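Long-range contacts in pyruvate kinase 1 (Trypanosoma brucei brucei, PDB 4KCW), which catalyses the last step of glycolysis, transfer of the phosphoryl group of phosphoenolpyruvate to ADP to give pyruvate and ATP: residues 211-216 against 239-244; 261-266 against 277-282; 477-482 against 492-497. All coordinates share one frame; numbering follows the deposited sequence.

Contact 1 (211-216 against 239-244); sequences ASFIRT and KIENHQ. With MG (magnesium ion), chain C; OXL (oxalate ion), chain E.
Lys-239 lies along Ala-211 and Ser-212, and Glu-241 packs its carboxylate on the ring of Phe-213; this is the tight end of the contact. The backbone bond from Lys-239 N to Ala-211 O (2.9 Å) anchors it. Bent at chi3 (64°), the lysine chain brings NZ within 3.1 Å of Ser-212 OG, to which it donates; that hydroxyl is also hydrogen-bonded to Thr-85 O, and Asp-84 forms a salt bridge with the ammonium. NZ also bonds oxalate O3 at 2.8 Å. Glu-241 OE2 sits over the centre of the Phe-213 ring, 3.6 Å above its plane, and accepts a weak bond from Phe-213 N; OE1 binds the magnesium ion at 1.9 Å. Strands 208-211 and 235-240 are neighbours in the parallel eight-stranded TIM barrel, so these residues leave the C-terminal ends of adjacent strands, where barrel enzymes place their active sites. A type II turn from Ala-211 to Ile-214 redirects 211-216, and water 1 lies within hydrogen-bonding distance of both Ile-214 O (2.7 Å) and Lys-239 O. Toward the more exposed end the packing thins: Gln-244 CB touches Arg-215 CB, and Thr-216 CG2 reaches Gln-244 NE2 only at 4.2 Å.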
loop_
_atom_site.group_PDB
_atom_site.type_symbol
_atom_site.label_atom_id
_atom_site.label_comp_id
_atom_site.label_asym_id
_atom_site.label_seq_id
_atom_site.Cartn_x
_atom_site.Cartn_y
_atom_site.Cartn_z
ATOM N N ALA A 211 9.786 31.727 21.773
ATOM C CA ALA A 211 8.922 32.896 21.966
ATOM C C ALA A 211 7.582 32.474 22.573
ATOM O O ALA A 211 6.829 31.733 21.958
ATOM C CB ALA A 211 8.709 33.618 20.642
ATOM N N SER A 212 7.322 32.885 23.807
ATOM C CA SER A 212 6.127 32.441 24.505
ATOM C C SER A 212 4.812 33.010 23.906
ATOM O O SER A 212 4.783 34.144 23.396
ATOM C CB SER A 212 6.242 32.755 25.982
ATOM O OG SER A 212 7.431 32.199 26.523
ATOM N N PHE A 213 3.772 32.180 23.863
ATOM C CA PHE A 213 2.398 32.652 23.586
ATOM C C PHE A 213 2.178 33.217 22.184
ATOM O O PHE A 213 1.254 33.996 21.961
ATOM C CB PHE A 213 1.929 33.679 24.639
ATOM C CG PHE A 213 1.681 33.079 26.000
ATOM C CD1 PHE A 213 0.564 32.271 26.227
ATOM C CD2 PHE A 213 2.603 33.275 27.050
ATOM C CE1 PHE A 213 0.352 31.700 27.478
ATOM C CE2 PHE A 213 2.415 32.672 28.289
ATOM C CZ PHE A 213 1.284 31.896 28.509
ATOM N N ILE A 214 3.006 32.816 21.238
ATOM C CA ILE A 214 2.787 33.235 19.870
ATOM C C ILE A 214 1.397 32.823 19.425
ATOM O O ILE A 214 1.043 31.640 19.474
ATOM C CB ILE A 214 3.829 32.621 18.935
ATOM C CG1 ILE A 214 5.200 33.231 19.226
ATOM C CG2 ILE A 214 3.430 32.843 17.494
ATOM C CD1 ILE A 214 5.242 34.752 19.093
ATOM N N ARG A 215 0.576 33.783 19.024
ATOM C CA ARG A 215 -0.743 33.451 18.508
ATOM C C ARG A 215 -0.990 33.802 17.033
ATOM O O ARG A 215 -2.022 33.418 16.467
ATOM C CB ARG A 215 -1.844 34.012 19.407
ATOM C CG ARG A 215 -1.747 35.498 19.681
ATOM C CD ARG A 215 -2.202 35.814 21.099
ATOM N NE ARG A 215 -1.055 36.021 21.976
ATOM C CZ ARG A 215 -0.718 37.197 22.500
ATOM N NH1 ARG A 215 -1.510 38.256 22.344
ATOM N NH2 ARG A 215 0.394 37.304 23.199
ATOM N N THR A 216 -0.020 34.463 16.391
ATOM C CA THR A 216 -0.163 34.839 14.953
ATOM C C THR A 216 1.185 34.939 14.256
ATOM O O THR A 216 2.208 35.271 14.888
ATOM C CB THR A 216 -0.894 36.206 14.738
ATOM O OG1 THR A 216 -0.114 37.261 15.317
ATOM C CG2 THR A 216 -2.304 36.204 15.332
ATOM N N LYS A 239 6.414 29.253 20.568
ATOM C CA LYS A 239 5.768 28.389 21.529
ATOM C C LYS A 239 4.264 28.431 21.324
ATOM O O LYS A 239 3.677 29.505 21.354
ATOM C CB LYS A 239 6.121 28.846 22.935
ATOM C CG LYS A 239 7.589 28.677 23.264
ATOM C CD LYS A 239 7.940 29.333 24.598
ATOM C CE LYS A 239 7.213 28.675 25.767
ATOM N NZ LYS A 239 7.736 29.173 27.070
ATOM N N ILE A 240 3.662 27.283 20.991
ATOM C CA ILE A 240 2.200 27.172 20.897
ATOM C C ILE A 240 1.621 26.794 22.255
ATOM O O ILE A 240 2.011 25.788 22.864
ATOM C CB ILE A 240 1.753 26.107 19.874
ATOM C CG1 ILE A 240 2.404 26.353 18.513
ATOM C CG2 ILE A 240 0.229 26.095 19.752
ATOM C CD1 ILE A 240 2.153 27.732 17.980
ATOM N N GLU A 241 0.680 27.598 22.722
ATOM C CA GLU A 241 0.418 27.716 24.145
ATOM C C GLU A 241 -1.033 28.085 24.403
ATOM O O GLU A 241 -1.490 28.003 25.525
ATOM C CB GLU A 241 1.336 28.773 24.776
ATOM C CG GLU A 241 2.661 28.225 25.215
ATOM C CD GLU A 241 3.307 29.044 26.313
ATOM O OE1 GLU A 241 3.267 28.592 27.475
ATOM O OE2 GLU A 241 3.952 30.072 26.001
ATOM N N ASN A 242 -1.758 28.499 23.364
ATOM C CA ASN A 242 -3.191 28.782 23.521
ATOM C C ASN A 242 -4.022 28.390 22.315
ATOM O O ASN A 242 -3.495 27.935 21.287
ATOM C CB ASN A 242 -3.410 30.253 23.844
ATOM C CG ASN A 242 -2.665 31.161 22.891
ATOM O OD1 ASN A 242 -2.679 30.937 21.683
ATOM N ND2 ASN A 242 -1.862 32.070 23.440
ATOM N N HIS A 243 -5.328 28.584 22.454
ATOM C CA HIS A 243 -6.306 28.337 21.402
ATOM C C HIS A 243 -5.865 28.899 20.067
ATOM O O HIS A 243 -5.899 28.208 19.047
ATOM C CB HIS A 243 -7.638 28.964 21.813
ATOM C CG HIS A 243 -8.800 28.489 21.004
ATOM N ND1 HIS A 243 -9.392 29.257 20.069
ATOM C CD2 HIS A 243 -9.444 27.247 20.963
ATOM C CE1 HIS A 243 -10.369 28.550 19.463
ATOM N NE2 HIS A 243 -10.396 27.322 20.007
ATOM N N GLN A 244 -5.504 30.180 20.061
ATOM C CA GLN A 244 -5.222 30.911 18.836
ATOM C C GLN A 244 -3.956 30.383 18.124
ATOM O O GLN A 244 -3.913 30.263 16.887
ATOM C CB GLN A 244 -5.038 32.394 19.168
ATOM C CG GLN A 244 -6.197 33.276 18.813
ATOM C CD GLN A 244 -5.764 34.711 18.541
ATOM O OE1 GLN A 244 -5.321 35.419 19.449
ATOM N NE2 GLN A 244 -5.860 35.138 17.274
HETATM MG MG MG C . 4.215 28.804 29.169
HETATM C C1 OXL E . 6.048 26.523 28.613
HETATM C C2 OXL E . 4.770 25.699 28.895
HETATM O O1 OXL E . 7.126 25.934 28.257
HETATM O O2 OXL E . 3.751 26.366 29.226
HETATM O O3 OXL E . 5.896 27.767 28.668
HETATM O O4 OXL E . 4.797 24.438 28.732
HETATM O O HOH W 1 0.507 30.112 21.677
HETATM O O HOH W 2 5.022 30.678 28.271
HETATM O O HOH W 3 5.050 28.671 30.921
#

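Contact 2 (261-266 against 277-282); sequences VARGDL and VAQMCI. With MG (magnesium ion), chain C; OXL (oxalate ion), chain E.
Arg-263 and Gln-279 make the polar link between the two segments, a hydrogen bond from Arg-263 NH1 to Gln-279 OE1 of 3.0 Å. The donor lies in the carbonyl plane on a lone pair of OE1, although the N-H...O angle of 138° leaves the bond somewhat bent, and the amide stands 57° from the guanidinium plane. Gln-279 reaches across because its chain is fully extended, CG anti to the backbone N (chi1 179°), which lifts the amide off the helix surface. Its NE2 is engaged by Asn-323, while Arg-263 NH2 forms a salt bridge with Asp-316 and NE bonds Ala-296 O, so the buried amide is gripped at both ends and the guanidinium at three nitrogens, and their rotation is restricted.

The apolar contacts are two. Val-261 CG2 meets Ile-282 CG2 at 3.9 Å, and Leu-266 CD2 rests near Ala-278 CB at 4.2 Å.

Ligand binding belongs to the side of 261-266 turned from the helix. The first turn of helix 263-269 presents its backbone N-H groups to oxalate: Gly-264 N bonds O4 at 2.8 Å and Asp-265 N bonds O2 at 2.7 Å, the latter nearly straight. This helix start would favour an anion. Asp-265 OD1 binds the magnesium ion at 2.0 Å, and oxalate is a ligand of the same ion.

The arrangement is a strand-to-helix junction of the TIM barrel: strand 258-262 ends at the active site, and helix 275-289 packs outside it, crossing to strand 293-296. The second subunit packs on the helix, where its Ile-12 meets Ala-278, and its Arg-311 bonds the carbonyl oxygens of Arg-263 and Gly-264.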
loop_
_atom_site.group_PDB
_atom_site.type_symbol
_atom_site.label_atom_id
_atom_site.label_comp_id
_atom_site.label_asym_id
_atom_site.label_seq_id
_atom_site.Cartn_x
_atom_site.Cartn_y
_atom_site.Cartn_z
ATOM N N VAL A 261 5.718 22.768 21.222
ATOM C CA VAL A 261 4.450 22.487 21.862
ATOM C C VAL A 261 4.607 22.675 23.344
ATOM O O VAL A 261 5.200 21.841 24.029
ATOM C CB VAL A 261 4.001 21.044 21.614
ATOM C CG1 VAL A 261 2.582 20.836 22.131
ATOM C CG2 VAL A 261 4.109 20.709 20.142
ATOM N N ALA A 262 4.146 23.811 23.825
ATOM C CA ALA A 262 4.331 24.199 25.216
ATOM C C ALA A 262 3.162 23.693 26.034
ATOM O O ALA A 262 2.210 24.430 26.282
ATOM C CB ALA A 262 4.424 25.725 25.317
ATOM N N ARG A 263 3.223 22.429 26.443
ATOM C CA ARG A 263 2.039 21.741 26.919
ATOM C C ARG A 263 1.532 22.274 28.239
ATOM O O ARG A 263 0.332 22.209 28.513
ATOM C CB ARG A 263 2.284 20.258 26.978
ATOM C CG ARG A 263 2.651 19.695 25.604
ATOM C CD ARG A 263 2.699 18.192 25.632
ATOM N NE ARG A 263 3.622 17.764 26.640
ATOM C CZ ARG A 263 3.848 16.501 26.934
ATOM N NH1 ARG A 263 3.179 15.551 26.292
ATOM N NH2 ARG A 263 4.697 16.189 27.903
ATOM N N GLY A 264 2.420 22.941 28.981
ATOM C CA GLY A 264 2.076 23.559 30.256
ATOM C C GLY A 264 0.921 24.544 30.161
ATOM O O GLY A 264 -0.202 24.246 30.623
ATOM N N ASP A 265 1.165 25.705 29.545
ATOM C CA ASP A 265 0.077 26.665 29.303
ATOM C C ASP A 265 -1.015 26.132 28.346
ATOM O O ASP A 265 -2.213 26.339 28.566
ATOM C CB ASP A 265 0.627 28.009 28.816
ATOM C CG ASP A 265 1.195 28.849 29.960
ATOM O OD1 ASP A 265 2.447 28.941 30.058
ATOM O OD2 ASP A 265 0.398 29.293 30.833
ATOM N N LEU A 266 -0.608 25.386 27.337
ATOM C CA LEU A 266 -1.575 24.830 26.411
ATOM C C LEU A 266 -2.705 24.055 27.110
ATOM O O LEU A 266 -3.884 24.260 26.813
ATOM C CB LEU A 266 -0.888 23.960 25.373
ATOM C CG LEU A 266 -1.803 23.561 24.228
ATOM C CD1 LEU A 266 -2.136 24.816 23.449
ATOM C CD2 LEU A 266 -1.126 22.524 23.329
ATOM N N VAL A 277 -4.074 15.571 21.006
ATOM C CA VAL A 277 -4.465 15.828 19.616
ATOM C C VAL A 277 -3.695 16.991 18.978
ATOM O O VAL A 277 -3.252 16.891 17.842
ATOM C CB VAL A 277 -5.972 16.111 19.505
ATOM C CG1 VAL A 277 -6.325 16.590 18.099
ATOM C CG2 VAL A 277 -6.774 14.876 19.890
ATOM N N ALA A 278 -3.571 18.105 19.693
ATOM C CA ALA A 278 -2.761 19.219 19.204
ATOM C C ALA A 278 -1.279 18.844 18.993
ATOM O O ALA A 278 -0.672 19.214 18.002
ATOM C CB ALA A 278 -2.889 20.403 20.140
ATOM N N GLN A 279 -0.726 18.062 19.905
ATOM C CA GLN A 279 0.672 17.606 19.809
ATOM C C GLN A 279 0.925 16.799 18.516
ATOM O O GLN A 279 1.887 17.070 17.781
ATOM C CB GLN A 279 1.026 16.759 21.047
ATOM C CG GLN A 279 2.443 16.208 21.048
ATOM C CD GLN A 279 2.789 15.479 22.350
ATOM O OE1 GLN A 279 2.387 15.904 23.447
ATOM N NE2 GLN A 279 3.493 14.360 22.233
ATOM N N MET A 280 0.044 15.840 18.235
ATOM C CA MET A 280 0.195 14.946 17.079
ATOM C C MET A 280 0.122 15.779 15.836
ATOM O O MET A 280 0.959 15.681 14.947
ATOM C CB MET A 280 -0.926 13.910 17.047
ATOM C CG MET A 280 -0.831 12.867 18.157
ATOM S SD MET A 280 -2.291 11.809 18.254
ATOM C CE MET A 280 -1.900 10.647 16.946
ATOM N N CYS A 281 -0.779 16.736 15.878
ATOM C CA CYS A 281 -1.071 17.558 14.740
ATOM C C CYS A 281 0.082 18.526 14.493
ATOM O O CYS A 281 0.618 18.597 13.380
ATOM C CB CYS A 281 -2.383 18.311 14.975
ATOM S SG CYS A 281 -2.749 19.489 13.687
ATOM N N ILE A 282 0.552 19.171 15.556
ATOM C CA ILE A 282 1.622 20.132 15.407
ATOM C C ILE A 282 2.939 19.477 15.020
ATOM O O ILE A 282 3.596 19.898 14.055
ATOM C CB ILE A 282 1.779 21.010 16.644
ATOM C CG1 ILE A 282 0.558 21.926 16.784
ATOM C CG2 ILE A 282 3.052 21.845 16.547
ATOM C CD1 ILE A 282 0.250 22.320 18.220
HETATM MG MG MG C . 4.215 28.804 29.169
HETATM C C1 OXL E . 6.048 26.523 28.613
HETATM C C2 OXL E . 4.770 25.699 28.895
HETATM O O1 OXL E . 7.126 25.934 28.257
HETATM O O2 OXL E . 3.751 26.366 29.226
HETATM O O3 OXL E . 5.896 27.767 28.668
HETATM O O4 OXL E . 4.797 24.438 28.732
HETATM O O HOH W 2 5.022 30.678 28.271
HETATM O O HOH W 3 5.050 28.671 30.921
#

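Contact 3 (477-482 against 492-497); sequences VVVVHA and QTRLIY. With FDP (2,6-di-O-phosphono-beta-D-fructofuranose), chain F.
Val-479 and Arg-494 form the central pair of an antiparallel hairpin, joined by two backbone bonds of 2.8 Å, Val-479 N to Arg-494 O and Arg-494 N to Val-479 O, the first almost straight at 175°. Val-477 with Ile-496 is a second hydrogen-bonded pair. At the far end His-481 N donates to Gln-492 O, while the return bond from Gln-492 N is weak.

On the face shared by Val-479, His-481, Arg-494 and Ile-496, Val-479 CG2 packs on Ile-496 CG1 at 3.6 Å. Arg-494, bent at chi2 and chi3, curls back over the neighbouring strand until NH2 meets the edge of the His-481 ring, with a weak bond to NE2 (2.8 Å). The imidazole is fixed from the other side by His-481 ND1 donating to Ala-482 O at 2.7 Å, in the ring plane; with CG between the backbone N and carbonyl carbon (chi1 48°), the ring is placed where it can meet both Ala-482 O and Arg-494. On the other face, Val-478 CG1 touches Thr-493 CG2 at 3.7 Å, and Val-478 CG2 lies beside Leu-495 CD1.

Beyond the hairpin bonds, Ala-482 N donates to O3 of the bound fructose 2,6-bisphosphate at 3.1 Å, a bond of 163°. The strand end thus forms part of the effector site of the C-terminal alpha/beta domain.

Strand 476-481 has strand 396-400 as its parallel neighbour, and helix 377-392 covers Val-478, Val-480, Thr-493 and Leu-495. Strand 492-497 is the outermost of its chain, but residues 492 to 494 pair antiparallel with a strand of the third subunit, so the sheet continues across that interface.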
loop_
_atom_site.group_PDB
_atom_site.type_symbol
_atom_site.label_atom_id
_atom_site.label_comp_id
_atom_site.label_asym_id
_atom_site.label_seq_id
_atom_site.Cartn_x
_atom_site.Cartn_y
_atom_site.Cartn_z
ATOM N N VAL A 477 29.567 5.480 3.314
ATOM C CA VAL A 477 28.995 6.719 3.830
ATOM C C VAL A 477 28.398 7.497 2.674
ATOM O O VAL A 477 28.915 7.433 1.553
ATOM C CB VAL A 477 30.076 7.589 4.497
ATOM C CG1 VAL A 477 29.508 8.943 4.874
ATOM C CG2 VAL A 477 30.632 6.880 5.718
ATOM N N VAL A 478 27.272 8.162 2.928
ATOM C CA VAL A 478 26.579 8.916 1.902
ATOM C C VAL A 478 26.893 10.410 2.089
ATOM O O VAL A 478 26.565 11.015 3.135
ATOM C CB VAL A 478 25.044 8.706 1.969
ATOM C CG1 VAL A 478 24.340 9.575 0.947
ATOM C CG2 VAL A 478 24.683 7.238 1.742
ATOM N N VAL A 479 27.602 10.970 1.115
ATOM C CA VAL A 479 28.216 12.273 1.245
ATOM C C VAL A 479 27.525 13.265 0.309
ATOM O O VAL A 479 27.422 13.021 -0.920
ATOM C CB VAL A 479 29.688 12.201 0.844
ATOM C CG1 VAL A 479 30.321 13.590 0.881
ATOM C CG2 VAL A 479 30.429 11.210 1.733
ATOM N N VAL A 480 27.058 14.381 0.874
ATOM C CA VAL A 480 26.220 15.333 0.140
ATOM C C VAL A 480 26.859 16.712 0.186
ATOM O O VAL A 480 27.126 17.230 1.256
ATOM C CB VAL A 480 24.798 15.381 0.737
ATOM C CG1 VAL A 480 24.003 16.545 0.176
ATOM C CG2 VAL A 480 24.078 14.094 0.437
ATOM N N HIS A 481 27.229 17.239 -0.977
ATOM C CA HIS A 481 27.577 18.673 -1.119
ATOM C C HIS A 481 27.450 19.112 -2.557
ATOM O O HIS A 481 26.822 18.426 -3.365
ATOM C CB HIS A 481 28.984 18.930 -0.605
ATOM C CG HIS A 481 30.011 17.957 -1.122
ATOM N ND1 HIS A 481 30.546 18.053 -2.373
ATOM C CD2 HIS A 481 30.680 16.895 -0.487
ATOM C CE1 HIS A 481 31.444 17.059 -2.560
ATOM N NE2 HIS A 481 31.552 16.364 -1.390
ATOM N N ALA A 482 28.055 20.241 -2.916
ATOM C CA ALA A 482 28.012 20.684 -4.329
ATOM C C ALA A 482 29.153 20.033 -5.102
ATOM O O ALA A 482 30.148 19.646 -4.522
ATOM C CB ALA A 482 28.087 22.207 -4.429
ATOM N N GLN A 492 24.893 17.377 -5.398
ATOM C CA GLN A 492 25.680 16.169 -5.639
ATOM C C GLN A 492 25.605 15.202 -4.460
ATOM O O GLN A 492 25.757 15.624 -3.317
ATOM C CB GLN A 492 27.144 16.551 -5.908
ATOM C CG GLN A 492 28.035 15.384 -6.222
ATOM C CD GLN A 492 29.480 15.793 -6.356
ATOM O OE1 GLN A 492 30.272 15.604 -5.435
ATOM N NE2 GLN A 492 29.842 16.367 -7.513
ATOM N N THR A 493 25.539 13.902 -4.754
ATOM C CA THR A 493 25.603 12.853 -3.736
ATOM C C THR A 493 26.668 11.861 -4.149
ATOM O O THR A 493 26.625 11.347 -5.266
ATOM C CB THR A 493 24.302 12.022 -3.675
ATOM O OG1 THR A 493 23.161 12.870 -3.525
ATOM C CG2 THR A 493 24.348 11.019 -2.503
ATOM N N ARG A 494 27.567 11.515 -3.229
ATOM C CA ARG A 494 28.495 10.425 -3.463
ATOM C C ARG A 494 28.284 9.307 -2.442
ATOM O O ARG A 494 28.065 9.562 -1.252
ATOM C CB ARG A 494 29.938 10.914 -3.381
ATOM C CG ARG A 494 30.375 11.820 -4.509
ATOM C CD ARG A 494 31.190 12.973 -3.946
ATOM N NE ARG A 494 32.548 12.539 -3.697
ATOM C CZ ARG A 494 33.335 13.013 -2.752
ATOM N NH1 ARG A 494 34.557 12.518 -2.630
ATOM N NH2 ARG A 494 32.935 14.007 -1.974
ATOM N N LEU A 495 28.515 8.076 -2.870
ATOM C CA LEU A 495 28.761 7.020 -1.924
ATOM C C LEU A 495 30.236 6.705 -1.845
ATOM O O LEU A 495 30.855 6.346 -2.848
ATOM C CB LEU A 495 27.982 5.790 -2.296
ATOM C CG LEU A 495 26.575 5.826 -1.736
ATOM C CD1 LEU A 495 25.787 7.061 -2.266
ATOM C CD2 LEU A 495 25.870 4.504 -2.077
ATOM N N ILE A 496 30.729 6.653 -0.620
ATOM C CA ILE A 496 32.166 6.669 -0.316
ATOM C C ILE A 496 32.469 5.525 0.674
ATOM O O ILE A 496 31.829 5.411 1.714
ATOM C CB ILE A 496 32.533 8.009 0.382
ATOM C CG1 ILE A 496 32.359 9.159 -0.582
ATOM C CG2 ILE A 496 33.936 7.978 0.929
ATOM C CD1 ILE A 496 32.817 8.811 -1.966
ATOM N N TYR A 497 33.472 4.724 0.391
ATOM C CA TYR A 497 33.975 3.815 1.415
ATOM C C TYR A 497 34.961 4.548 2.270
ATOM O O TYR A 497 35.840 5.231 1.743
ATOM C CB TYR A 497 34.640 2.626 0.791
ATOM C CG TYR A 497 33.686 1.699 0.120
ATOM C CD1 TYR A 497 33.560 1.695 -1.258
ATOM C CD2 TYR A 497 32.864 0.856 0.855
ATOM C CE1 TYR A 497 32.705 0.819 -1.905
ATOM C CE2 TYR A 497 32.006 -0.041 0.220
ATOM C CZ TYR A 497 31.942 -0.052 -1.171
ATOM O OH TYR A 497 31.100 -0.900 -1.841
HETATM P P1 FDP F . 30.355 25.343 -0.185
HETATM O O1P FDP F . 31.143 24.243 -0.730
HETATM O O2P FDP F . 30.807 25.770 1.236
HETATM O O3P FDP F . 30.366 26.642 -1.084
HETATM O O1 FDP F . 27.954 26.541 -2.326
HETATM C C1 FDP F . 28.375 25.160 -2.325
HETATM C C2 FDP F . 27.950 24.537 -0.985
HETATM O O2 FDP F . 28.786 24.995 0.031
HETATM C C3 FDP F . 27.858 23.011 -1.001
HETATM O O3 FDP F . 29.147 22.388 -0.982
HETATM C C4 FDP F . 27.178 22.826 0.316
HETATM O O4 FDP F . 26.675 21.483 0.448
HETATM C C5 FDP F . 26.044 23.862 0.216
HETATM O O5 FDP F . 26.587 24.923 -0.631
HETATM C C6 FDP F . 25.717 24.410 1.614
HETATM O O6 FDP F . 24.486 25.144 1.610
HETATM P P2 FDP F . 23.715 25.466 2.972
HETATM O O4P FDP F . 23.199 24.227 3.685
HETATM O O5P FDP F . 24.736 26.317 3.861
HETATM O O6P FDP F . 22.489 26.482 2.622
#

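Contacts 1 and 2 build one active site from adjacent barrel strands, 235-240 and 258-262, their centres about 10 Å apart. Each gives a carboxylate to the magnesium ion: Glu-241 OE1 and Asp-265 OD1 approach to 2.7 Å, a closeness of like charges that the metal would offset. Oxalate is clamped between them, bound by Lys-239 from contact 1 and by backbone N-H groups from contact 2. The Phe-213 ring, CZ 3.4 Å from Asp-265 CG, packs across the join. Contact 3 stands apart in the effector domain, its centre about 40 Å from that of contact 1 and 37 Å from that of contact 2, so any influence of the sugar bisphosphate on catalysis would have to be relayed over distance.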